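RNA pseudouridylate synthase domain-containing protein 4 (Homo sapiens, PDB 5UBA) catalyses the isomerisation of uridine to pseudouridine in mitochondrial RNAs, including 16S ribosomal RNA, a modification required for assembly of a functional mitochondrial ribosome. Local coordinates at residues 113-119 / 187-193; 249-253 / 278-282. One frame throughout, in Å; residues are numbered along the deposited sequence. Where two conformers were deposited one is given.

Contact 1 (113-119 / 187-193)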
loop_
_atom_site.group_PDB
_atom_site.type_symbol
_atom_site.label_atom_id
_atom_site.label_comp_id
_atom_site.label_asym_id
_atom_site.label_seq_id
_atom_site.Cartn_x
_atom_site.Cartn_y
_atom_site.Cartn_z
ATOM N N LYS A 113 -8.117 1.966 7.420
ATOM C CA LYS A 113 -7.136 2.083 6.336
ATOM C C LYS A 113 -7.666 1.266 5.169
ATOM O O LYS A 113 -7.820 0.059 5.325
ATOM C CB LYS A 113 -5.781 1.474 6.749
ATOM C CG LYS A 113 -5.071 2.128 7.925
ATOM C CD LYS A 113 -3.848 1.340 8.410
ATOM C CE LYS A 113 -4.182 0.003 9.050
ATOM N NZ LYS A 113 -3.006 -0.843 9.358
ATOM N N LYS A 114 -7.958 1.896 4.030
ATOM C CA LYS A 114 -8.421 1.185 2.828
ATOM C C LYS A 114 -7.408 1.347 1.706
ATOM O O LYS A 114 -6.956 2.456 1.451
ATOM C CB LYS A 114 -9.759 1.724 2.337
ATOM C CG LYS A 114 -10.912 1.659 3.329
ATOM C CD LYS A 114 -11.324 0.229 3.633
ATOM C CE LYS A 114 -12.643 0.207 4.391
ATOM N NZ LYS A 114 -13.188 -1.161 4.619
ATOM N N TYR A 115 -7.088 0.244 1.044
ATOM C CA TYR A 115 -6.167 0.231 -0.075
ATOM C C TYR A 115 -6.877 -0.345 -1.265
ATOM O O TYR A 115 -7.777 -1.163 -1.115
ATOM C CB TYR A 115 -4.945 -0.603 0.219
ATOM C CG TYR A 115 -4.019 -0.054 1.267
ATOM C CD1 TYR A 115 -4.376 -0.087 2.599
ATOM C CD2 TYR A 115 -2.751 0.404 0.916
ATOM C CE1 TYR A 115 -3.518 0.383 3.579
ATOM C CE2 TYR A 115 -1.886 0.887 1.880
ATOM C CZ TYR A 115 -2.270 0.844 3.201
ATOM O OH TYR A 115 -1.399 1.317 4.174
ATOM N N TRP A 116 -6.485 0.091 -2.443
ATOM C CA TRP A 116 -6.956 -0.508 -3.691
ATOM C C TRP A 116 -5.768 -1.126 -4.388
ATOM O O TRP A 116 -4.687 -0.520 -4.484
ATOM C CB TRP A 116 -7.596 0.536 -4.590
ATOM C CG TRP A 116 -8.993 0.940 -4.189
ATOM C CD1 TRP A 116 -9.674 0.641 -3.033
ATOM C CD2 TRP A 116 -9.879 1.722 -4.973
ATOM N NE1 TRP A 116 -10.932 1.213 -3.056
ATOM C CE2 TRP A 116 -11.077 1.889 -4.236
ATOM C CE3 TRP A 116 -9.774 2.310 -6.234
ATOM C CZ2 TRP A 116 -12.158 2.612 -4.726
ATOM C CZ3 TRP A 116 -10.867 3.024 -6.725
ATOM C CH2 TRP A 116 -12.039 3.155 -5.982
ATOM N N ALA A 117 -5.971 -2.335 -4.934
ATOM C CA ALA A 117 -4.946 -3.041 -5.679
ATOM C C ALA A 117 -5.548 -3.691 -6.902
ATOM O O ALA A 117 -6.707 -4.085 -6.900
ATOM C CB ALA A 117 -4.285 -4.100 -4.835
ATOM N N ILE A 118 -4.751 -3.797 -7.951
ATOM C CA ILE A 118 -5.095 -4.681 -9.073
ATOM C C ILE A 118 -4.369 -5.970 -8.857
ATOM O O ILE A 118 -3.163 -5.982 -8.599
ATOM C CB ILE A 118 -4.676 -4.090 -10.423
ATOM C CG1 ILE A 118 -5.416 -2.784 -10.663
ATOM C CG2 ILE A 118 -4.953 -5.114 -11.549
ATOM C CD1 ILE A 118 -5.064 -2.144 -11.997
ATOM N N THR A 119 -5.105 -7.075 -8.965
ATOM C CA THR A 119 -4.554 -8.404 -8.781
ATOM C C THR A 119 -4.607 -9.173 -10.067
ATOM O O THR A 119 -5.472 -8.959 -10.910
ATOM C CB THR A 119 -5.261 -9.221 -7.667
ATOM O OG1 THR A 119 -6.643 -9.404 -7.995
ATOM C CG2 THR A 119 -5.155 -8.488 -6.335
ATOM N N ALA A 187 -8.579 -8.515 -11.143
ATOM C CA ALA A 187 -9.518 -7.855 -10.269
ATOM C C ALA A 187 -9.019 -6.531 -9.700
ATOM O O ALA A 187 -7.817 -6.349 -9.542
ATOM C CB ALA A 187 -9.915 -8.769 -9.143
ATOM N N LEU A 188 -9.944 -5.613 -9.452
ATOM C CA LEU A 188 -9.711 -4.448 -8.595
ATOM C C LEU A 188 -10.229 -4.851 -7.225
ATOM O O LEU A 188 -11.421 -5.217 -7.110
ATOM C CB LEU A 188 -10.454 -3.227 -9.114
ATOM C CG LEU A 188 -10.400 -1.979 -8.225
ATOM C CD1 LEU A 188 -8.969 -1.499 -8.005
ATOM C CD2 LEU A 188 -11.283 -0.869 -8.801
ATOM N N VAL A 189 -9.374 -4.780 -6.209
ATOM C CA VAL A 189 -9.687 -5.311 -4.891
ATOM C C VAL A 189 -9.476 -4.227 -3.838
ATOM O O VAL A 189 -8.423 -3.586 -3.820
ATOM C CB VAL A 189 -8.815 -6.535 -4.533
ATOM C CG1 VAL A 189 -9.243 -7.173 -3.212
ATOM C CG2 VAL A 189 -8.813 -7.571 -5.662
ATOM N N GLU A 190 -10.480 -4.042 -2.976
ATOM C CA GLU A 190 -10.360 -3.175 -1.807
ATOM C C GLU A 190 -9.853 -4.002 -0.638
ATOM O O GLU A 190 -10.367 -5.092 -0.357
ATOM C CB GLU A 190 -11.706 -2.526 -1.468
ATOM C CG GLU A 190 -11.621 -1.426 -0.406
ATOM C CD GLU A 190 -12.849 -0.479 -0.397
ATOM O OE1 GLU A 190 -13.857 -0.910 0.233
ATOM O OE2 GLU A 190 -12.856 0.682 -0.980
ATOM N N LEU A 191 -8.824 -3.499 0.029
ATOM C CA LEU A 191 -8.164 -4.196 1.123
ATOM C C LEU A 191 -8.195 -3.335 2.360
ATOM O O LEU A 191 -7.957 -2.121 2.277
ATOM C CB LEU A 191 -6.714 -4.423 0.741
ATOM C CG LEU A 191 -6.496 -5.168 -0.585
ATOM C CD1 LEU A 191 -5.110 -4.953 -1.124
ATOM C CD2 LEU A 191 -6.796 -6.630 -0.352
ATOM N N GLN A 192 -8.422 -3.960 3.506
ATOM C CA GLN A 192 -8.347 -3.256 4.772
ATOM C C GLN A 192 -7.477 -4.083 5.668
ATOM O O GLN A 192 -7.967 -5.071 6.253
ATOM C CB GLN A 192 -9.725 -2.996 5.396
ATOM C CG GLN A 192 -9.576 -2.314 6.758
ATOM C CD GLN A 192 -10.864 -1.894 7.414
ATOM O OE1 GLN A 192 -11.949 -2.001 6.854
ATOM N NE2 GLN A 192 -10.735 -1.397 8.639
ATOM N N PRO A 193 -6.202 -3.692 5.812
ATOM C CA PRO A 193 -5.350 -4.333 6.813
ATOM C C PRO A 193 -5.861 -3.882 8.196
ATOM O O PRO A 193 -6.025 -2.669 8.448
ATOM C CB PRO A 193 -3.954 -3.809 6.495
ATOM C CG PRO A 193 -4.192 -2.492 5.810
ATOM C CD PRO A 193 -5.535 -2.539 5.157
HETATM O O HOH W 1 -7.843 -0.595 9.021
#

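Contact 2 (249-253 / 278-282)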
loop_
_atom_site.group_PDB
_atom_site.type_symbol
_atom_site.label_atom_id
_atom_site.label_comp_id
_atom_site.label_asym_id
_atom_site.label_seq_id
_atom_site.Cartn_x
_atom_site.Cartn_y
_atom_site.Cartn_z
ATOM N N PRO A 249 5.146 -1.384 -12.640
ATOM C CA PRO A 249 5.169 -1.013 -11.217
ATOM C C PRO A 249 4.156 -1.789 -10.393
ATOM O O PRO A 249 3.145 -2.263 -10.913
ATOM C CB PRO A 249 4.769 0.445 -11.220
ATOM C CG PRO A 249 3.875 0.559 -12.399
ATOM C CD PRO A 249 4.507 -0.327 -13.438
ATOM N N LEU A 250 4.410 -1.888 -9.102
ATOM C CA LEU A 250 3.361 -2.360 -8.185
ATOM C C LEU A 250 2.125 -1.468 -8.285
ATOM O O LEU A 250 2.238 -0.261 -8.478
ATOM C CB LEU A 250 3.878 -2.345 -6.759
ATOM C CG LEU A 250 3.040 -3.105 -5.734
ATOM C CD1 LEU A 250 3.125 -4.622 -5.917
ATOM C CD2 LEU A 250 3.510 -2.696 -4.352
ATOM N N HIS A 251 0.936 -2.078 -8.188
ATOM C CA HIS A 251 -0.352 -1.390 -8.226
ATOM C C HIS A 251 -1.020 -1.520 -6.860
ATOM O O HIS A 251 -1.977 -2.279 -6.684
ATOM C CB HIS A 251 -1.260 -1.943 -9.329
ATOM C CG HIS A 251 -0.825 -1.568 -10.712
ATOM N ND1 HIS A 251 0.388 -1.948 -11.241
ATOM C CD2 HIS A 251 -1.464 -0.874 -11.672
ATOM C CE1 HIS A 251 0.476 -1.479 -12.482
ATOM N NE2 HIS A 251 -0.621 -0.806 -12.754
ATOM N N LEU A 252 -0.535 -0.736 -5.907
ATOM C CA LEU A 252 -1.062 -0.716 -4.525
ATOM C C LEU A 252 -1.184 0.722 -4.043
ATOM O O LEU A 252 -0.168 1.395 -3.864
ATOM C CB LEU A 252 -0.183 -1.536 -3.598
ATOM C CG LEU A 252 -0.595 -1.575 -2.115
ATOM C CD1 LEU A 252 -1.981 -2.191 -1.956
ATOM C CD2 LEU A 252 0.407 -2.358 -1.293
ATOM N N HIS A 253 -2.415 1.176 -3.870
ATOM C CA HIS A 253 -2.750 2.562 -3.564
ATOM C C HIS A 253 -3.463 2.675 -2.206
ATOM O O HIS A 253 -4.469 1.988 -1.970
ATOM C CB HIS A 253 -3.663 3.086 -4.658
ATOM C CG HIS A 253 -4.112 4.497 -4.466
ATOM N ND1 HIS A 253 -3.241 5.580 -4.479
ATOM C CD2 HIS A 253 -5.349 5.006 -4.278
ATOM C CE1 HIS A 253 -3.943 6.687 -4.336
ATOM N NE2 HIS A 253 -5.220 6.376 -4.201
ATOM N N PHE A 278 -1.087 6.012 -13.809
ATOM C CA PHE A 278 -0.655 4.684 -14.280
ATOM C C PHE A 278 -1.632 3.563 -13.895
ATOM O O PHE A 278 -1.849 2.599 -14.619
ATOM C CB PHE A 278 0.763 4.318 -13.865
ATOM C CG PHE A 278 0.920 3.866 -12.438
ATOM C CD1 PHE A 278 0.828 2.520 -12.092
ATOM C CD2 PHE A 278 1.234 4.776 -11.446
ATOM C CE1 PHE A 278 1.012 2.106 -10.779
ATOM C CE2 PHE A 278 1.397 4.366 -10.121
ATOM C CZ PHE A 278 1.296 3.019 -9.807
ATOM N N PHE A 279 -2.188 3.704 -12.707
ATOM C CA PHE A 279 -3.124 2.729 -12.165
ATOM C C PHE A 279 -4.438 2.846 -12.920
ATOM O O PHE A 279 -5.018 1.832 -13.308
ATOM C CB PHE A 279 -3.239 3.008 -10.635
ATOM C CG PHE A 279 -3.935 1.934 -9.798
ATOM C CD1 PHE A 279 -5.207 1.419 -10.101
ATOM C CD2 PHE A 279 -3.334 1.526 -8.613
ATOM C CE1 PHE A 279 -5.820 0.488 -9.260
ATOM C CE2 PHE A 279 -3.958 0.611 -7.769
ATOM C CZ PHE A 279 -5.188 0.105 -8.092
ATOM N N VAL A 280 -4.910 4.075 -13.126
ATOM C CA VAL A 280 -6.101 4.329 -13.950
ATOM C C VAL A 280 -5.946 3.694 -15.343
ATOM O O VAL A 280 -6.895 3.067 -15.855
ATOM C CB VAL A 280 -6.389 5.822 -14.083
ATOM C CG1 VAL A 280 -7.540 6.066 -15.050
ATOM C CG2 VAL A 280 -6.734 6.420 -12.720
ATOM N N HIS A 281 -4.764 3.851 -15.931
ATOM C CA HIS A 281 -4.474 3.304 -17.264
ATOM C C HIS A 281 -4.567 1.789 -17.256
ATOM O O HIS A 281 -5.255 1.206 -18.098
ATOM C CB HIS A 281 -3.094 3.749 -17.739
ATOM C CG HIS A 281 -2.755 3.288 -19.122
ATOM N ND1 HIS A 281 -3.327 3.837 -20.248
ATOM C CD2 HIS A 281 -1.894 2.341 -19.556
ATOM C CE1 HIS A 281 -2.838 3.235 -21.319
ATOM N NE2 HIS A 281 -1.962 2.330 -20.928
ATOM N N SER A 282 -3.904 1.148 -16.298
ATOM C CA SER A 282 -3.954 -0.323 -16.171
ATOM C C SER A 282 -5.406 -0.825 -15.971
ATOM O O SER A 282 -5.807 -1.821 -16.562
ATOM C CB SER A 282 -3.085 -0.795 -15.020
ATOM O OG SER A 282 -1.718 -0.550 -15.283
#

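Contact 1 (113-119 / 187-193)
Tyr115, Ala117 and Thr119 pair with Leu191, Val189 and Ala187 as the hydrogen-bonded pairs of an antiparallel ladder. Each pair makes two backbone bonds; Tyr115 N lies 2.8 Å from Leu191 O. Trp116-Glu190 and Ile118-Leu188 are the non-hydrogen-bonded pairs between them. The strands are neighbours in the mixed sheet of the pseudouridine synthase domain, with Tyr115 on the side near Asp83.

Polar side chains add cross-strand bonds. Trp116 NE1 gives a nearly straight bond to Glu190 OE2 (2.9 Å, 170° at the hydrogen). The acceptor lies in the indole plane and is met on its anti side. In one of its two conformers Lys114, bent at chi2 (-67°), brings NZ to 2.7 Å from Gln192 OE1. Gln192 NE2 gives a hydrogen to a water, which also takes one from Lys113 N and gives one to Pro193 O.

Among apolar contacts, Tyr115 CE1 is 3.7 Å from Pro193 CG, and Leu191 CD1 reaches Ala117 CB at 3.9 Å.

Both faces are packed, that of Tyr115 by helix 200-209 and that of Ile118 and Leu188 by helix 277-285. The water at NE2 and, in that conformer, the ammonium at OE1 favour this orientation of the Gln192 amide.

Contact 2 (249-253 / 278-282)
His251 reaches Ser282 on helix 277-285 through its imidazole: NE2 lies 2.8 Å from Ser282 OG, in a hydrogen bond whose proton could sit on either atom. The hydroxyl comes in at the ring edge, near its plane. At the other nitrogen, ND1 makes a weak bond to Pro249 O (2.8 Å, 127°) and another weak one to Leu214 O. Both ring nitrogens therefore have partners, which should limit rotation of the ring.

The packing is tight around this imidazole. Phe278 points an edge at its face in a T-shaped pair, with centroids 5.1 Å apart and planes at 76°. Phe278 CE1 stands over the ring centre. This is reached with chi1 at 78°, which puts CG between the backbone N and carbonyl carbon. Pro249 CG also touches Phe278 CE1, at 3.6 Å, and Leu250 O meets the edge of the Phe278 ring. Phe279 completes the aromatic cluster: His251 CD2 lies over its face, and its CE2 is 3.7 Å from His251 O.

The solvent side is looser. Val280 and His281 are exposed on the helix and touch nothing in 249-253. Pro249 and Phe278 are partly exposed, and Tyr43 packs on both.

The contact sets helix 277-285 against the loop residues 249-251 that lead into strand 252-259. Ile118 of neighbouring strand 112-120 touches His251, Phe279 and Ser282.

In the fold
Strand 112-120 joins the two contacts. It pairs with 186-193 in contact 1 and, also antiparallel, with strand 252-259, whose first two residues belong to contact 2. The centres of the two contacts are about 12 Å apart. A probable backbone hydrogen bond links them, with Trp116 N 2.8 Å from His253 O. Ala117 CB packs 3.5 Å from His251 O, and Phe279 CE2 lies 3.5 Å from Trp116 O. Both contacts approach Asp83, the active-site residue by similarity: its side chain is about 7 Å from that of Tyr115 and about 6 Å from that of Leu252. Tyr115 and Leu252, on neighbouring strands of one sheet, thus lie close to the probable catalytic aspartate of this RluA-family domain. The bound calcium ion is about 11 Å from the Leu250 side chain.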